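Local coordinates for protein esterase (Alcaligenes sp., PDB 1QLW) that hydrolyses carboxylic esters as an esterase of the alpha/beta-hydrolase fold, probably by the nucleophilic mechanism usual in that family, at residues M86-Y91 with Q308-I313; I102-R107 with T182-V187; T224-V229 with T244-L249. One frame throughout, in Å; residues are numbered along the deposited sequence.

Contact 1. Residues M86-Y91 with Q308-I313; sequences MGWDEY and QVADLI
W88 and A310 mark the closest approach of the two backbones, with CA atoms 6.9 Å apart, where the first turn of helix 88-94, begun after the N-cap residue G87, lies beside the helix carrying Q308-I313. Alanine suits this place because its single methyl lets two aromatic side chains close in on it. A310 CB sits over one face of the W88 indole, 3.9 Å from the centroid of the five-membered ring and 24° off its normal, a CH-pi contact. The same methyl lies 3.7 Å from Y91 CD2. The six-membered half of the indole reaches on to two branched residues: W88 CZ2 has V309 CG1 at its edge, 3.7 Å away, while I313 CD1 comes within 3.4 Å of W88 CH2. With its CG anti to the backbone N (chi1 -170°), Y91 reaches across to helix 306-319, and its OH donates a 2.6 Å hydrogen bond to D311 OD1, which lies in the tyrosine ring plane and is met on its syn side, 23° out of the carboxylate plane. The buried W88 NE1 is satisfied by N306 O. A leucine in place of W88 would probably leave that carbonyl without its donor and open a gap beside A310, V309 and I313. F92, one turn farther along helix 88-94, touches both W88 and A310, while I313 passes the contact on to strands 223-229 and 248-252 of the sheet.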
loop_
_atom_site.group_PDB
_atom_site.type_symbol
_atom_site.label_atom_id
_atom_site.label_comp_id
_atom_site.label_asym_id
_atom_site.label_seq_id
_atom_site.Cartn_x
_atom_site.Cartn_y
_atom_site.Cartn_z
ATOM N N MET A 86 -3.785 -17.478 -6.424
ATOM C CA MET A 86 -2.859 -17.365 -5.311
ATOM C C MET A 86 -1.510 -16.829 -5.803
ATOM O O MET A 86 -0.949 -17.283 -6.807
ATOM C CB MET A 86 -2.657 -18.768 -4.709
ATOM C CG MET A 86 -1.885 -18.739 -3.405
ATOM S SD MET A 86 -1.648 -20.383 -2.716
ATOM C CE MET A 86 -3.346 -20.845 -2.356
ATOM N N GLY A 87 -1.007 -15.862 -5.067
ATOM C CA GLY A 87 0.305 -15.291 -5.356
ATOM C C GLY A 87 1.370 -15.955 -4.482
ATOM O O GLY A 87 1.120 -16.809 -3.632
ATOM N N TRP A 88 2.601 -15.474 -4.682
ATOM C CA TRP A 88 3.718 -16.025 -3.940
ATOM C C TRP A 88 3.659 -15.684 -2.465
ATOM O O TRP A 88 4.115 -16.496 -1.648
ATOM C CB TRP A 88 5.056 -15.582 -4.514
ATOM C CG TRP A 88 5.461 -16.255 -5.787
ATOM C CD1 TRP A 88 4.756 -17.140 -6.553
ATOM C CD2 TRP A 88 6.705 -16.059 -6.462
ATOM N NE1 TRP A 88 5.480 -17.508 -7.659
ATOM C CE2 TRP A 88 6.700 -16.870 -7.614
ATOM C CE3 TRP A 88 7.851 -15.293 -6.195
ATOM C CZ2 TRP A 88 7.761 -16.912 -8.513
ATOM C CZ3 TRP A 88 8.900 -15.346 -7.100
ATOM C CH2 TRP A 88 8.848 -16.151 -8.245
ATOM N N ASP A 89 3.147 -14.524 -2.083
ATOM C CA ASP A 89 3.070 -14.231 -0.650
ATOM C C ASP A 89 2.265 -15.290 0.102
ATOM O O ASP A 89 2.745 -15.944 1.032
ATOM C CB ASP A 89 2.454 -12.849 -0.578
ATOM C CG ASP A 89 2.349 -12.393 0.822
ATOM O OD1 ASP A 89 2.997 -12.919 1.739
ATOM O OD2 ASP A 89 1.562 -11.429 0.967
ATOM N N GLU A 90 1.028 -15.544 -0.357
ATOM C CA GLU A 90 0.185 -16.545 0.272
ATOM C C GLU A 90 0.784 -17.934 0.138
ATOM O O GLU A 90 0.744 -18.733 1.078
ATOM C CB GLU A 90 -1.207 -16.525 -0.367
ATOM C CG GLU A 90 -2.130 -17.562 0.245
ATOM C CD GLU A 90 -3.546 -17.581 -0.247
ATOM O OE1 GLU A 90 -3.944 -16.683 -1.011
ATOM O OE2 GLU A 90 -4.282 -18.527 0.130
ATOM N N TYR A 91 1.345 -18.256 -1.018
ATOM C CA TYR A 91 1.920 -19.584 -1.219
ATOM C C TYR A 91 3.076 -19.822 -0.257
ATOM O O TYR A 91 3.186 -20.884 0.367
ATOM C CB TYR A 91 2.371 -19.766 -2.659
ATOM C CG TYR A 91 2.748 -21.183 -2.985
ATOM C CD1 TYR A 91 1.798 -22.187 -2.947
ATOM C CD2 TYR A 91 4.017 -21.516 -3.406
ATOM C CE1 TYR A 91 2.111 -23.479 -3.329
ATOM C CE2 TYR A 91 4.359 -22.795 -3.786
ATOM C CZ TYR A 91 3.390 -23.780 -3.760
ATOM O OH TYR A 91 3.669 -25.067 -4.156
ATOM N N GLN A 308 4.667 -23.490 -9.851
ATOM C CA GLN A 308 5.758 -24.334 -10.317
ATOM C C GLN A 308 7.084 -23.577 -10.135
ATOM O O GLN A 308 8.090 -24.125 -9.672
ATOM C CB GLN A 308 5.562 -24.687 -11.784
ATOM C CG GLN A 308 6.640 -25.572 -12.376
ATOM C CD GLN A 308 6.473 -25.874 -13.838
ATOM O OE1 GLN A 308 6.831 -26.982 -14.289
ATOM N NE2 GLN A 308 5.969 -24.947 -14.613
ATOM N N VAL A 309 7.098 -22.298 -10.526
ATOM C CA VAL A 309 8.298 -21.470 -10.375
ATOM C C VAL A 309 8.610 -21.288 -8.900
ATOM O O VAL A 309 9.767 -21.410 -8.456
ATOM C CB VAL A 309 8.149 -20.139 -11.113
ATOM C CG1 VAL A 309 9.387 -19.276 -10.890
ATOM C CG2 VAL A 309 7.888 -20.354 -12.598
ATOM N N ALA A 310 7.586 -21.011 -8.094
ATOM C CA ALA A 310 7.803 -20.856 -6.655
ATOM C C ALA A 310 8.425 -22.111 -6.046
ATOM O O ALA A 310 9.324 -22.011 -5.198
ATOM C CB ALA A 310 6.506 -20.525 -5.935
ATOM N N ASP A 311 7.954 -23.299 -6.438
ATOM C CA ASP A 311 8.519 -24.524 -5.889
ATOM C C ASP A 311 9.993 -24.660 -6.202
ATOM O O ASP A 311 10.758 -25.125 -5.365
ATOM C CB ASP A 311 7.766 -25.747 -6.408
ATOM C CG ASP A 311 6.470 -25.989 -5.678
ATOM O OD1 ASP A 311 6.183 -25.305 -4.678
ATOM O OD2 ASP A 311 5.727 -26.896 -6.108
ATOM N N LEU A 312 10.423 -24.280 -7.402
ATOM C CA LEU A 312 11.848 -24.332 -7.738
ATOM C C LEU A 312 12.635 -23.429 -6.808
ATOM O O LEU A 312 13.724 -23.785 -6.353
ATOM C CB LEU A 312 12.054 -23.957 -9.195
ATOM C CG LEU A 312 11.608 -25.011 -10.212
ATOM C CD1 LEU A 312 11.489 -24.400 -11.594
ATOM C CD2 LEU A 312 12.584 -26.180 -10.238
ATOM N N ILE A 313 12.136 -22.219 -6.575
ATOM C CA ILE A 313 12.821 -21.264 -5.714
ATOM C C ILE A 313 12.838 -21.746 -4.271
ATOM O O ILE A 313 13.874 -21.694 -3.602
ATOM C CB ILE A 313 12.152 -19.880 -5.848
ATOM C CG1 ILE A 313 12.425 -19.321 -7.254
ATOM C CG2 ILE A 313 12.640 -18.937 -4.768
ATOM C CD1 ILE A 313 11.625 -18.064 -7.558
#

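Contact 2. Residues I102-R107 with T182-V187; sequences IDQSGR and TPNPTV
I102 meets T186 methyl to methyl, I102 CD1 lying 3.8 Å from T186 CG2, where the chain runs from strand 99-103 past the first turn of helix 185-197. The isoleucine carries CG1 between its backbone N and carbonyl carbon (chi1 72°), and from there its chain runs out to the threonine. D103 points away from the helix and serves other partners, among them R109 of the second subunit. Q104 lays its aliphatic part across T186, with Q104 CB 3.4 Å from T186 OG1, and its amide is held at both ends, OE1 by Y211 and NE2 by Q207. Next comes S105, whose CA is 5.3 Å from the CA of T186. S105 N donates to T186 OG1 at 3.0 Å, a bent bond with an angle of 142° at the hydrogen. Threonine thus does two jobs, offering its oxygen to the loop and its methyl to the strand. S105 OG lies 3.7 Å from P185 CB and is hydrogen-bonded to D48 O, so a small hydroxyl fits this buried spot; proline, lacking an N-H, is well tolerated in a helical first turn. In the type II turn from Q104 to R107, G106 takes a positive phi (69°), which glycine, having no side chain, adopts readily. Strand 43-57 packs against both segments: its M50 touches both I102 and T186, and D48 meets P185, while Y211 of helix 211-218 packs on T186.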
loop_
_atom_site.group_PDB
_atom_site.type_symbol
_atom_site.label_atom_id
_atom_site.label_comp_id
_atom_site.label_asym_id
_atom_site.label_seq_id
_atom_site.Cartn_x
_atom_site.Cartn_y
_atom_site.Cartn_z
ATOM N N ILE A 102 7.277 -5.601 1.306
ATOM C CA ILE A 102 7.526 -4.173 1.430
ATOM C C ILE A 102 6.881 -3.371 0.311
ATOM O O ILE A 102 6.554 -3.891 -0.756
ATOM C CB ILE A 102 9.039 -3.860 1.499
ATOM C CG1 ILE A 102 9.761 -4.059 0.173
ATOM C CG2 ILE A 102 9.688 -4.692 2.600
ATOM C CD1 ILE A 102 10.724 -3.033 -0.271
ATOM N N ASP A 103 6.717 -2.066 0.587
ATOM C CA ASP A 103 6.653 -1.072 -0.480
ATOM C C ASP A 103 7.983 -0.306 -0.412
ATOM O O ASP A 103 8.372 0.164 0.654
ATOM C CB ASP A 103 5.496 -0.086 -0.371
ATOM C CG ASP A 103 4.153 -0.700 -0.739
ATOM O OD1 ASP A 103 4.139 -1.781 -1.388
ATOM O OD2 ASP A 103 3.109 -0.057 -0.465
ATOM N N GLN A 104 8.663 -0.221 -1.559
ATOM C CA GLN A 104 9.919 0.512 -1.599
ATOM C C GLN A 104 9.758 1.923 -1.048
ATOM O O GLN A 104 8.682 2.522 -1.148
ATOM C CB GLN A 104 10.418 0.678 -3.027
ATOM C CG GLN A 104 11.093 -0.524 -3.659
ATOM C CD GLN A 104 11.723 -0.171 -4.987
ATOM O OE1 GLN A 104 12.348 0.898 -5.114
ATOM N NE2 GLN A 104 11.571 -1.019 -5.986
ATOM N N SER A 105 10.849 2.465 -0.530
ATOM C CA SER A 105 10.863 3.888 -0.198
ATOM C C SER A 105 10.333 4.674 -1.396
ATOM O O SER A 105 10.688 4.404 -2.548
ATOM C CB SER A 105 12.293 4.305 0.106
ATOM O OG SER A 105 12.805 3.648 1.245
ATOM N N GLY A 106 9.471 5.647 -1.127
ATOM C CA GLY A 106 8.937 6.498 -2.166
ATOM C C GLY A 106 7.982 5.821 -3.127
ATOM O O GLY A 106 7.821 6.316 -4.244
ATOM N N ARG A 107 7.351 4.739 -2.707
ATOM C CA ARG A 107 6.409 3.994 -3.529
ATOM C C ARG A 107 5.270 3.511 -2.627
ATOM O O ARG A 107 5.488 3.163 -1.480
ATOM C CB ARG A 107 7.080 2.776 -4.189
ATOM C CG ARG A 107 6.319 2.136 -5.328
ATOM C CD ARG A 107 6.491 2.810 -6.682
ATOM N NE ARG A 107 7.902 2.921 -7.050
ATOM C CZ ARG A 107 8.667 1.905 -7.442
ATOM N NH1 ARG A 107 8.109 0.724 -7.669
ATOM N NH2 ARG A 107 9.968 2.088 -7.564
ATOM N N THR A 182 20.956 7.136 -5.233
ATOM C CA THR A 182 21.389 5.789 -5.564
ATOM C C THR A 182 22.621 5.486 -4.724
ATOM O O THR A 182 23.558 6.298 -4.749
ATOM C CB THR A 182 21.759 5.638 -7.049
ATOM O OG1 THR A 182 20.616 5.955 -7.858
ATOM C CG2 THR A 182 22.206 4.232 -7.406
ATOM N N PRO A 183 22.660 4.382 -4.005
ATOM C CA PRO A 183 21.616 3.379 -3.896
ATOM C C PRO A 183 20.320 3.926 -3.338
ATOM O O PRO A 183 20.271 4.863 -2.533
ATOM C CB PRO A 183 22.215 2.362 -2.899
ATOM C CG PRO A 183 23.688 2.474 -3.146
ATOM C CD PRO A 183 23.912 3.939 -3.331
ATOM N N ASN A 184 19.224 3.350 -3.811
ATOM C CA ASN A 184 17.905 3.800 -3.363
ATOM C C ASN A 184 17.816 3.626 -1.862
ATOM O O ASN A 184 18.377 2.688 -1.304
ATOM C CB ASN A 184 16.873 2.926 -4.096
ATOM C CG ASN A 184 15.451 3.377 -3.829
ATOM O OD1 ASN A 184 14.926 4.249 -4.561
ATOM N ND2 ASN A 184 14.855 2.832 -2.822
ATOM N N PRO A 185 17.068 4.475 -1.164
ATOM C CA PRO A 185 16.893 4.353 0.282
ATOM C C PRO A 185 16.368 3.016 0.749
ATOM O O PRO A 185 16.605 2.596 1.901
ATOM C CB PRO A 185 15.953 5.510 0.640
ATOM C CG PRO A 185 16.275 6.554 -0.386
ATOM C CD PRO A 185 16.461 5.739 -1.645
ATOM N N THR A 186 15.675 2.264 -0.120
ATOM C CA THR A 186 15.240 0.919 0.233
ATOM C C THR A 186 16.419 0.057 0.663
ATOM O O THR A 186 16.268 -0.815 1.515
ATOM C CB THR A 186 14.507 0.274 -0.958
ATOM O OG1 THR A 186 13.392 1.081 -1.356
ATOM C CG2 THR A 186 14.001 -1.104 -0.631
ATOM N N VAL A 187 17.573 0.225 0.031
ATOM C CA VAL A 187 18.741 -0.609 0.327
ATOM C C VAL A 187 19.145 -0.547 1.780
ATOM O O VAL A 187 19.304 -1.594 2.432
ATOM C CB VAL A 187 19.887 -0.190 -0.617
ATOM C CG1 VAL A 187 21.203 -0.836 -0.186
ATOM C CG2 VAL A 187 19.542 -0.586 -2.053
#

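Contact 3. Residues T224-V229 with T244-L249; sequences TAIVSV and TSIPVL
Two neighbouring parallel strands of the central alpha/beta-hydrolase sheet meet here, with I226 in register with V248 and V227 with L249. The touching parts run 31° apart, and three nearly straight backbone hydrogen bonds, with angles of 160° to 167° at the hydrogen, join them. I226 is bonded through both its N and its O: its N donates to P247 O at 3.0 Å, and its O accepts from L249 N at 2.9 Å, so that V248 is straddled as a parallel ladder requires. The ladder continues with S228 N donating to L249 O at 2.8 Å. The same L249 O also receives a CA-H...O contact from V227 CA, 3.2 Å away. Toward T224 the pattern is interrupted, because P247 has no N-H to give: its ring carbon CD abuts T224 O at 3.4 Å instead. A water takes over there, donating to T224 O at 3.0 Å and to S245 O at 3.1 Å, and so stitches together the backbones where the strands part. Beta-branched and leucine side chains suit the buried faces. On one face I246 sends its CG2 branch, anti to its backbone N, against I226 CG1 at 3.9 Å, with V248 beside them; on the other, the methyls of V227 and L249 touch. S228, next after V227, has its hydroxyl hydrogen-bonded to G209 O. The strand 223-229 is flanked on its far edge by strand 200-205. Helix 211-218 covers the I226 and V248 face through F213, and helix 306-319 lays W316 over V227, L249 and P247, completing the layered alpha-beta-alpha packing of the fold.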
loop_
_atom_site.group_PDB
_atom_site.type_symbol
_atom_site.label_atom_id
_atom_site.label_comp_id
_atom_site.label_asym_id
_atom_site.label_seq_id
_atom_site.Cartn_x
_atom_site.Cartn_y
_atom_site.Cartn_z
ATOM N N THR A 224 20.586 -13.929 4.877
ATOM C CA THR A 224 20.815 -15.370 4.856
ATOM C C THR A 224 21.068 -15.881 3.455
ATOM O O THR A 224 21.913 -16.757 3.263
ATOM C CB THR A 224 19.570 -16.051 5.473
ATOM O OG1 THR A 224 19.302 -15.471 6.753
ATOM C CG2 THR A 224 19.756 -17.548 5.579
ATOM N N ALA A 225 20.338 -15.353 2.501
ATOM C CA ALA A 225 20.425 -15.762 1.118
ATOM C C ALA A 225 19.747 -14.684 0.273
ATOM O O ALA A 225 18.969 -13.892 0.810
ATOM C CB ALA A 225 19.736 -17.102 0.875
ATOM N N ILE A 226 20.058 -14.666 -1.012
ATOM C CA ILE A 226 19.469 -13.711 -1.941
ATOM C C ILE A 226 18.894 -14.459 -3.130
ATOM O O ILE A 226 19.598 -15.277 -3.719
ATOM C CB ILE A 226 20.493 -12.661 -2.409
ATOM C CG1 ILE A 226 21.016 -11.848 -1.231
ATOM C CG2 ILE A 226 19.936 -11.809 -3.531
ATOM C CD1 ILE A 226 22.212 -10.991 -1.549
ATOM N N VAL A 227 17.662 -14.110 -3.478
ATOM C CA VAL A 227 17.006 -14.581 -4.680
ATOM C C VAL A 227 16.658 -13.345 -5.513
ATOM O O VAL A 227 16.004 -12.450 -4.982
ATOM C CB VAL A 227 15.750 -15.414 -4.412
ATOM C CG1 VAL A 227 15.068 -15.830 -5.708
ATOM C CG2 VAL A 227 16.060 -16.616 -3.528
ATOM N N SER A 228 17.103 -13.282 -6.758
ATOM C CA SER A 228 16.817 -12.106 -7.590
ATOM C C SER A 228 16.144 -12.597 -8.863
ATOM O O SER A 228 16.748 -13.366 -9.613
ATOM C CB SER A 228 18.124 -11.349 -7.808
ATOM O OG SER A 228 18.025 -10.125 -8.473
ATOM N N VAL A 229 14.921 -12.140 -9.098
ATOM C CA VAL A 229 14.136 -12.507 -10.271
ATOM C C VAL A 229 14.341 -11.475 -11.373
ATOM O O VAL A 229 13.973 -10.300 -11.179
ATOM C CB VAL A 229 12.651 -12.629 -9.902
ATOM C CG1 VAL A 229 11.861 -12.984 -11.146
ATOM C CG2 VAL A 229 12.476 -13.664 -8.805
ATOM N N THR A 244 30.633 -13.852 -0.777
ATOM C CA THR A 244 30.936 -15.282 -0.890
ATOM C C THR A 244 30.328 -16.146 0.199
ATOM O O THR A 244 30.379 -17.379 0.057
ATOM C CB THR A 244 32.450 -15.543 -0.971
ATOM O OG1 THR A 244 33.076 -14.886 0.127
ATOM C CG2 THR A 244 32.989 -15.005 -2.281
ATOM N N SER A 245 29.798 -15.595 1.282
ATOM C CA SER A 245 29.161 -16.400 2.304
ATOM C C SER A 245 27.642 -16.341 2.200
ATOM O O SER A 245 26.976 -16.945 3.047
ATOM C CB SER A 245 29.595 -15.965 3.710
ATOM O OG SER A 245 30.906 -16.462 3.949
ATOM N N ILE A 246 27.093 -15.678 1.192
ATOM C CA ILE A 246 25.637 -15.574 1.050
ATOM C C ILE A 246 25.223 -16.319 -0.209
ATOM O O ILE A 246 25.566 -15.861 -1.305
ATOM C CB ILE A 246 25.219 -14.092 0.945
ATOM C CG1 ILE A 246 25.588 -13.326 2.216
ATOM C CG2 ILE A 246 23.725 -13.965 0.695
ATOM C CD1 ILE A 246 25.528 -11.823 2.075
ATOM N N PRO A 247 24.510 -17.423 -0.119
ATOM C CA PRO A 247 24.072 -18.131 -1.330
ATOM C C PRO A 247 23.168 -17.225 -2.151
ATOM O O PRO A 247 22.331 -16.498 -1.609
ATOM C CB PRO A 247 23.378 -19.372 -0.811
ATOM C CG PRO A 247 23.854 -19.551 0.592
ATOM C CD PRO A 247 24.103 -18.145 1.101
ATOM N N VAL A 248 23.317 -17.330 -3.474
ATOM C CA VAL A 248 22.583 -16.511 -4.420
ATOM C C VAL A 248 21.930 -17.333 -5.521
ATOM O O VAL A 248 22.558 -18.193 -6.117
ATOM C CB VAL A 248 23.529 -15.497 -5.102
ATOM C CG1 VAL A 248 22.844 -14.718 -6.211
ATOM C CG2 VAL A 248 24.184 -14.568 -4.090
ATOM N N LEU A 249 20.652 -17.008 -5.768
ATOM C CA LEU A 249 19.901 -17.574 -6.867
ATOM C C LEU A 249 19.386 -16.442 -7.749
ATOM O O LEU A 249 18.736 -15.537 -7.217
ATOM C CB LEU A 249 18.711 -18.392 -6.355
ATOM C CG LEU A 249 17.820 -19.003 -7.434
ATOM C CD1 LEU A 249 18.552 -20.072 -8.234
ATOM C CD2 LEU A 249 16.563 -19.602 -6.812
HETATM O O HOH W 1 24.461 -16.589 4.749
#

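Overall arrangement
From the N terminus, the chain enters contact 1 at helix 88-94 and leaves it open until helix 306-319, so this contact closes the longest loop and brings the C-terminal helix back beside an early one. Inside that loop lie the other two, in series. Contact 2 opens just after helix 88-94, on strand 99-103 and the turn after it, and closes at the start of helix 185-197; contact 3 then opens and closes a short loop between adjacent strands. Contacts 1 and 3, with centres about 17 Å apart, touch through I313. Contact 2 touches neither, yet it reaches the same sheet as contact 3; the centres of contacts 2 and 3 lie about 19 Å apart.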